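Local coordinates for protein Non-ribosomal peptide synthetase (Streptomyces halstedii, PDB 3WV4) that belongs to the AMP-binding enzyme family of the ANL superfamily, the model covering its large N-terminal region as part of a non-ribosomal peptide synthetase, at residues S136-D140 with A141-L145; A317-P320 with Q321-D325; I350-P353 with H354-H357. One frame throughout, in Å; residues are numbered along the deposited sequence.

Contact 1: S136-D140 with A141-L145; sequences SVIAD and ADPRL
Val137 O and Ile138 O receive the backbone N-H groups of the last helical residue, Ala141, and of the first residue beyond it, Asp142, the last i to i+4 bonds at the end of helix 131-141. Ala141 N reaches Val137 O at 2.8 Å with an N-H...O angle of 154°. Asp142 N is bound to Ile138 O, also at 2.8 Å, with an angle of 145°. The site is a helix C-terminus in a beta-alpha-beta crossover: the helix follows strand 121-124, and the chain next enters the parallel strand 145-148, with strand 97-101 lying between the two in the sheet. Asp142 makes the turn, taking positive phi and left-handed helical backbone angles. Pro143 follows immediately and, having no N-H, cannot supply the additional backbone bond of a Schellman motif; its ring fills that place with carbon instead. The methyl of Ala141 sits beside the carbonyls of the preceding turn, its CB being 3.5 Å from Val137 O. Polar ends on this stretch are held from elsewhere in the chain: Asp140 OD2 by the hydroxyl of Tyr200, and Asp142 OD2 by a salt bridge to Arg403. Trp402 NE1 binds Asp140 O and Arg97 NE binds Ala141 O, so two carbonyls at the helix end are taken up by side chains. Packing across the turn is carried by Ile138 and Pro143, whose side chains cross at about a right angle. The first torsion of Ile138 (chi1 -67°) sets CG2 anti to the backbone N, which directs this methyl to the proline, with CG2 4.1 Å from Pro143 CD. That same Pro143 CD also approaches the carbonyl of the isoleucine, lying 3.2 Å from Ile138 O.

Contact 2: A317-P320 with Q321-D325; sequences AALP and QVTID
Pro320 O is the acceptor on which the first turn of helix 321-330 closes. Ile324 N donates to it at 3.1 Å, nearly straight at 166°. Thr323 N lies 3.1 Å from Pro320 O as well, yet its N-H is bent to 122°, so this second bond is weak and the carbonyl is gripped mainly by the isoleucine. Pro320 occupies the N-cap position, where its ring offers no side-chain acceptor to the opening N-H groups. One residue further along, Gln321 and Asp325 are joined twice: Asp325 N donates to Gln321 O, and the side-chain amide Gln321 NE2 reaches Asp325 OD1 at 3.0 Å. The glutamine chain is bent at its second torsion (chi2 56°), which turns the amide forward along the helix, toward Asp325; NE2 meets the carboxylate from above its plane. Thr323 stands against the cap, its OG1 3.5 Å from Pro320 CG, while its methyl CG2 points to the leucine and lies 4.0 Å from Leu319 CD1. On the neighbouring flank Leu319 CD2 meets Ile324 CG1 at 4.0 Å, the two side chains running at a slant to each other. Ala292 of helix 289-300 touches both Leu319 and Thr323, placing this end of the helix against its neighbour. Apolar contact between Leu319, just before the N-cap, and Ile324, four residues after it, is the hydrophobic staple found at helix N-termini, here opening the helix of a beta-alpha-beta unit between the parallel strands 311-314 and 335-340.

Contact 3: I350-P353 with H354-H357; sequences IMPP and HLEH
Pro352 and Leu355 lean on each other across a single turn of 3-10 helix, set in the loop that joins the antiparallel strands 349-350 and 362-366. Their side chains meet at a slant, Pro352 CG lying 4.1 Å from Leu355 CD1, and the turn is closed behind them by Leu355 N, which donates to Pro352 O at 2.7 Å from well above the carbonyl plane. His354 takes the crowded position between its backbone N and carbonyl carbon (chi1 79°), which swings the imidazole back beside the first proline: ND1 and CE1 both come 3.8 Å from Pro352 CB, an oblique approach. One face of the same ring carries Leu355 CG, 3.6 Å above the plane and displaced toward the rim. The proline and the leucine thus both pack on the imidazole. Met351 adds sulfur to the apolar side, its SD lying 4.3 Å from Leu355 CB, and Phe436 touches both residues from beyond the loop. Glu356 N closes a second turn bond onto Pro353 O, and the acid's CB and CG lie alongside that carbonyl oxygen. Its OE1 is held by a salt bridge to Arg328 and by Val336 N. The other oxygen, Glu356 OE2, takes a hydrogen bond of 2.5 Å from water 1, which also donates weakly to Pro353 O at 3.3 Å.

The three contacts follow one another in series along the chain, neither nesting nor crossing, and each closes only a turn of its own. Contact 1 ends helix 131-141 ahead of strand 145-148, in the four-stranded parallel sheet. Some 170 residues later contact 2 starts helix 321-330, which follows strand 311-314 of the large mixed sheet; contact 3 then shapes the loop after strand 349-350 of that sheet. Contact 1 lies across the chain's centre from the other two, its centre about 39 Å from that of contact 2. Contacts 2 and 3 have centres about 14 Å apart, and Arg328 links the helix opened by contact 2 to Glu356.

Contact 1: S136-D140 with A141-L145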
loop_
_atom_site.group_PDB
_atom_site.type_symbol
_atom_site.label_atom_id
_atom_site.label_comp_id
_atom_site.label_asym_id
_atom_site.label_seq_id
_atom_site.Cartn_x
_atom_site.Cartn_y
_atom_site.Cartn_z
ATOM N N SER A 136 -1.805 -22.838 2.419
ATOM C CA SER A 136 -2.409 -22.625 1.091
ATOM C C SER A 136 -1.776 -21.417 0.379
ATOM O O SER A 136 -1.385 -21.491 -0.782
ATOM C CB SER A 136 -3.925 -22.403 1.253
ATOM O OG SER A 136 -4.508 -21.984 0.040
ATOM N N VAL A 137 -1.671 -20.315 1.106
ATOM C CA VAL A 137 -1.188 -19.048 0.540
ATOM C C VAL A 137 0.302 -19.187 0.204
ATOM O O VAL A 137 0.730 -18.874 -0.916
ATOM C CB VAL A 137 -1.472 -17.876 1.508
ATOM C CG1 VAL A 137 -0.760 -16.602 1.074
ATOM C CG2 VAL A 137 -2.970 -17.612 1.564
ATOM N N ILE A 138 1.069 -19.756 1.129
ATOM C CA ILE A 138 2.491 -19.936 0.911
ATOM C C ILE A 138 2.772 -20.820 -0.283
ATOM O O ILE A 138 3.580 -20.463 -1.136
ATOM C CB ILE A 138 3.177 -20.475 2.172
ATOM C CG1 ILE A 138 3.103 -19.381 3.235
ATOM C CG2 ILE A 138 4.612 -20.919 1.886
ATOM C CD1 ILE A 138 3.802 -19.700 4.526
ATOM N N ALA A 139 2.075 -21.957 -0.376
ATOM C CA ALA A 139 2.195 -22.834 -1.546
ATOM C C ALA A 139 1.703 -22.130 -2.808
ATOM O O ALA A 139 2.279 -22.297 -3.869
ATOM C CB ALA A 139 1.408 -24.150 -1.350
ATOM N N ASP A 140 0.638 -21.361 -2.737
ATOM C CA ASP A 140 0.247 -20.628 -3.961
ATOM C C ASP A 140 1.381 -19.631 -4.374
ATOM O O ASP A 140 1.734 -19.535 -5.548
ATOM C CB ASP A 140 -1.055 -19.888 -3.772
ATOM C CG ASP A 140 -1.566 -19.279 -5.079
ATOM O OD1 ASP A 140 -2.028 -20.079 -5.893
ATOM O OD2 ASP A 140 -1.479 -18.025 -5.284
ATOM N N ALA A 141 2.004 -18.968 -3.390
ATOM C CA ALA A 141 3.076 -17.988 -3.674
ATOM C C ALA A 141 4.302 -18.658 -4.158
ATOM O O ALA A 141 5.115 -18.070 -4.930
ATOM C CB ALA A 141 3.410 -17.202 -2.429
ATOM N N ASP A 142 4.513 -19.876 -3.666
ATOM C CA ASP A 142 5.640 -20.680 -4.124
ATOM C C ASP A 142 6.979 -19.933 -3.951
ATOM O O ASP A 142 7.754 -19.792 -4.912
ATOM C CB ASP A 142 5.387 -21.136 -5.587
ATOM C CG ASP A 142 6.470 -22.075 -6.149
ATOM O OD1 ASP A 142 7.159 -22.780 -5.371
ATOM O OD2 ASP A 142 6.634 -22.058 -7.394
ATOM N N PRO A 143 7.298 -19.507 -2.720
ATOM C CA PRO A 143 8.511 -18.686 -2.536
ATOM C C PRO A 143 9.785 -19.501 -2.338
ATOM O O PRO A 143 9.751 -20.695 -2.284
ATOM C CB PRO A 143 8.216 -17.937 -1.256
ATOM C CG PRO A 143 7.479 -18.960 -0.455
ATOM C CD PRO A 143 6.633 -19.742 -1.438
ATOM N N ARG A 144 10.889 -18.794 -2.205
ATOM C CA ARG A 144 12.190 -19.359 -2.012
ATOM C C ARG A 144 12.396 -19.498 -0.504
ATOM O O ARG A 144 13.025 -20.434 -0.037
ATOM C CB ARG A 144 13.142 -18.351 -2.626
ATOM C CG ARG A 144 14.525 -18.789 -2.868
ATOM C CD ARG A 144 14.697 -19.660 -4.095
ATOM N NE ARG A 144 16.145 -19.757 -4.315
ATOM C CZ ARG A 144 16.768 -20.859 -4.690
ATOM N NH1 ARG A 144 16.082 -21.974 -4.923
ATOM N NH2 ARG A 144 18.089 -20.850 -4.827
ATOM N N LEU A 145 11.808 -18.584 0.270
ATOM C CA LEU A 145 11.993 -18.530 1.718
ATOM C C LEU A 145 10.948 -17.670 2.380
ATOM O O LEU A 145 10.080 -17.094 1.728
ATOM C CB LEU A 145 13.381 -18.057 2.088
ATOM C CG LEU A 145 13.878 -16.700 1.586
ATOM C CD1 LEU A 145 13.392 -15.584 2.492
ATOM C CD2 LEU A 145 15.400 -16.713 1.563
#

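Contact 2: A317-P320 with Q321-D325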
loop_
_atom_site.group_PDB
_atom_site.type_symbol
_atom_site.label_atom_id
_atom_site.label_comp_id
_atom_site.label_asym_id
_atom_site.label_seq_id
_atom_site.Cartn_x
_atom_site.Cartn_y
_atom_site.Cartn_z
ATOM N N ALA A 317 -14.156 1.721 3.095
ATOM C CA ALA A 317 -15.650 1.742 3.174
ATOM C C ALA A 317 -16.247 3.087 3.529
ATOM O O ALA A 317 -15.613 3.897 4.143
ATOM C CB ALA A 317 -16.145 0.711 4.183
ATOM N N ALA A 318 -17.489 3.291 3.149
ATOM C CA ALA A 318 -18.201 4.520 3.356
ATOM C C ALA A 318 -18.039 5.070 4.763
ATOM O O ALA A 318 -18.208 4.377 5.771
ATOM C CB ALA A 318 -19.687 4.314 3.040
ATOM N N LEU A 319 -17.702 6.340 4.820
ATOM C CA LEU A 319 -17.562 7.050 6.061
ATOM C C LEU A 319 -18.882 7.783 6.251
ATOM O O LEU A 319 -19.293 8.515 5.355
ATOM C CB LEU A 319 -16.399 8.027 5.907
ATOM C CG LEU A 319 -15.726 8.570 7.173
ATOM C CD1 LEU A 319 -15.161 7.448 8.037
ATOM C CD2 LEU A 319 -14.618 9.513 6.737
ATOM N N PRO A 320 -19.589 7.543 7.367
ATOM C CA PRO A 320 -20.920 8.105 7.569
ATOM C C PRO A 320 -20.885 9.564 7.927
ATOM O O PRO A 320 -19.863 10.041 8.465
ATOM C CB PRO A 320 -21.492 7.295 8.745
ATOM C CG PRO A 320 -20.291 6.747 9.447
ATOM C CD PRO A 320 -19.199 6.603 8.436
ATOM N N GLN A 321 -21.978 10.273 7.646
ATOM C CA GLN A 321 -21.950 11.724 7.776
ATOM C C GLN A 321 -21.517 12.127 9.172
ATOM O O GLN A 321 -20.736 13.057 9.336
ATOM C CB GLN A 321 -23.288 12.359 7.473
ATOM C CG GLN A 321 -23.223 13.871 7.271
ATOM C CD GLN A 321 -22.238 14.243 6.177
ATOM O OE1 GLN A 321 -22.133 13.550 5.170
ATOM N NE2 GLN A 321 -21.459 15.288 6.398
ATOM N N VAL A 322 -22.021 11.406 10.160
ATOM C CA VAL A 322 -21.804 11.780 11.551
ATOM C C VAL A 322 -20.342 11.733 11.947
ATOM O O VAL A 322 -19.918 12.552 12.744
ATOM C CB VAL A 322 -22.563 10.908 12.538
ATOM C CG1 VAL A 322 -23.689 11.703 13.160
ATOM C CG2 VAL A 322 -23.085 9.648 11.864
ATOM N N THR A 323 -19.619 10.740 11.440
ATOM C CA THR A 323 -18.202 10.642 11.700
ATOM C C THR A 323 -17.485 11.794 11.002
ATOM O O THR A 323 -16.618 12.419 11.576
ATOM C CB THR A 323 -17.638 9.299 11.231
ATOM O OG1 THR A 323 -18.334 8.253 11.885
ATOM C CG2 THR A 323 -16.144 9.181 11.554
ATOM N N ILE A 324 -17.901 12.083 9.775
ATOM C CA ILE A 324 -17.304 13.155 9.010
ATOM C C ILE A 324 -17.388 14.444 9.790
ATOM O O ILE A 324 -16.389 15.134 9.960
ATOM C CB ILE A 324 -17.967 13.323 7.629
ATOM C CG1 ILE A 324 -17.761 12.049 6.789
ATOM C CG2 ILE A 324 -17.381 14.521 6.886
ATOM C CD1 ILE A 324 -18.715 11.988 5.591
ATOM N N ASP A 325 -18.577 14.731 10.296
ATOM C CA ASP A 325 -18.862 15.960 11.003
ATOM C C ASP A 325 -18.016 16.029 12.256
ATOM O O ASP A 325 -17.436 17.084 12.573
ATOM C CB ASP A 325 -20.347 16.060 11.368
ATOM C CG ASP A 325 -21.275 16.263 10.141
ATOM O OD1 ASP A 325 -20.807 16.643 9.028
ATOM O OD2 ASP A 325 -22.501 15.994 10.298
#

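Contact 3: I350-P353 with H354-H357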
loop_
_atom_site.group_PDB
_atom_site.type_symbol
_atom_site.label_atom_id
_atom_site.label_comp_id
_atom_site.label_asym_id
_atom_site.label_seq_id
_atom_site.Cartn_x
_atom_site.Cartn_y
_atom_site.Cartn_z
ATOM N N ILE A 350 -10.785 9.216 -6.570
ATOM C CA ILE A 350 -10.545 10.054 -5.400
ATOM C C ILE A 350 -11.310 11.361 -5.554
ATOM O O ILE A 350 -11.354 11.902 -6.617
ATOM C CB ILE A 350 -9.029 10.385 -5.219
ATOM C CG1 ILE A 350 -8.237 9.127 -5.018
ATOM C CG2 ILE A 350 -8.844 11.356 -4.056
ATOM C CD1 ILE A 350 -6.728 9.405 -4.853
ATOM N N MET A 351 -11.987 11.786 -4.498
ATOM C CA MET A 351 -12.629 13.051 -4.469
ATOM C C MET A 351 -11.567 14.052 -4.134
ATOM O O MET A 351 -10.917 13.977 -3.090
ATOM C CB MET A 351 -13.678 13.144 -3.387
ATOM C CG MET A 351 -14.520 14.407 -3.488
ATOM S SD MET A 351 -15.415 14.550 -5.105
ATOM C CE MET A 351 -16.979 13.866 -4.764
ATOM N N PRO A 352 -11.413 15.047 -4.995
ATOM C CA PRO A 352 -10.374 16.013 -4.670
ATOM C C PRO A 352 -10.630 16.732 -3.342
ATOM O O PRO A 352 -11.752 17.160 -3.118
ATOM C CB PRO A 352 -10.454 17.010 -5.841
ATOM C CG PRO A 352 -10.912 16.208 -6.994
ATOM C CD PRO A 352 -11.856 15.147 -6.408
ATOM N N PRO A 353 -9.570 16.936 -2.516
ATOM C CA PRO A 353 -9.691 17.556 -1.192
ATOM C C PRO A 353 -10.465 18.830 -1.179
ATOM O O PRO A 353 -11.317 19.031 -0.271
ATOM C CB PRO A 353 -8.241 17.787 -0.785
ATOM C CG PRO A 353 -7.570 16.616 -1.317
ATOM C CD PRO A 353 -8.250 16.312 -2.670
ATOM N N HIS A 354 -10.179 19.714 -2.140
ATOM C CA HIS A 354 -10.879 20.977 -2.218
ATOM C C HIS A 354 -12.392 20.761 -2.431
ATOM O O HIS A 354 -13.159 21.702 -2.194
ATOM C CB HIS A 354 -10.214 21.986 -3.249
ATOM C CG HIS A 354 -10.538 21.720 -4.697
ATOM N ND1 HIS A 354 -9.949 20.713 -5.421
ATOM C CD2 HIS A 354 -11.385 22.342 -5.551
ATOM C CE1 HIS A 354 -10.448 20.675 -6.639
ATOM N NE2 HIS A 354 -11.312 21.672 -6.756
ATOM N N LEU A 355 -12.827 19.575 -2.886
ATOM C CA LEU A 355 -14.281 19.331 -3.133
ATOM C C LEU A 355 -14.933 18.447 -2.067
ATOM O O LEU A 355 -16.006 17.855 -2.333
ATOM C CB LEU A 355 -14.517 18.711 -4.534
ATOM C CG LEU A 355 -13.929 19.457 -5.763
ATOM C CD1 LEU A 355 -14.161 18.683 -7.054
ATOM C CD2 LEU A 355 -14.508 20.846 -5.892
ATOM N N GLU A 356 -14.304 18.355 -0.889
ATOM C CA GLU A 356 -14.703 17.437 0.175
ATOM C C GLU A 356 -16.164 17.634 0.641
ATOM O O GLU A 356 -16.793 16.634 1.026
ATOM C CB GLU A 356 -13.755 17.513 1.394
ATOM C CG GLU A 356 -13.791 18.856 2.091
ATOM C CD GLU A 356 -13.130 18.850 3.460
ATOM O OE1 GLU A 356 -13.288 17.920 4.310
ATOM O OE2 GLU A 356 -12.487 19.859 3.729
ATOM N N HIS A 357 -16.696 18.863 0.548
ATOM C CA HIS A 357 -18.063 19.221 0.900
ATOM C C HIS A 357 -19.117 18.983 -0.206
ATOM O O HIS A 357 -20.285 19.242 -0.026
ATOM C CB HIS A 357 -18.163 20.707 1.271
ATOM C CG HIS A 357 -17.333 21.060 2.432
ATOM N ND1 HIS A 357 -17.557 20.518 3.670
ATOM C CD2 HIS A 357 -16.240 21.859 2.557
ATOM C CE1 HIS A 357 -16.634 20.966 4.509
ATOM N NE2 HIS A 357 -15.825 21.772 3.862
HETATM O O HOH W 1 -11.581 21.405 2.036
#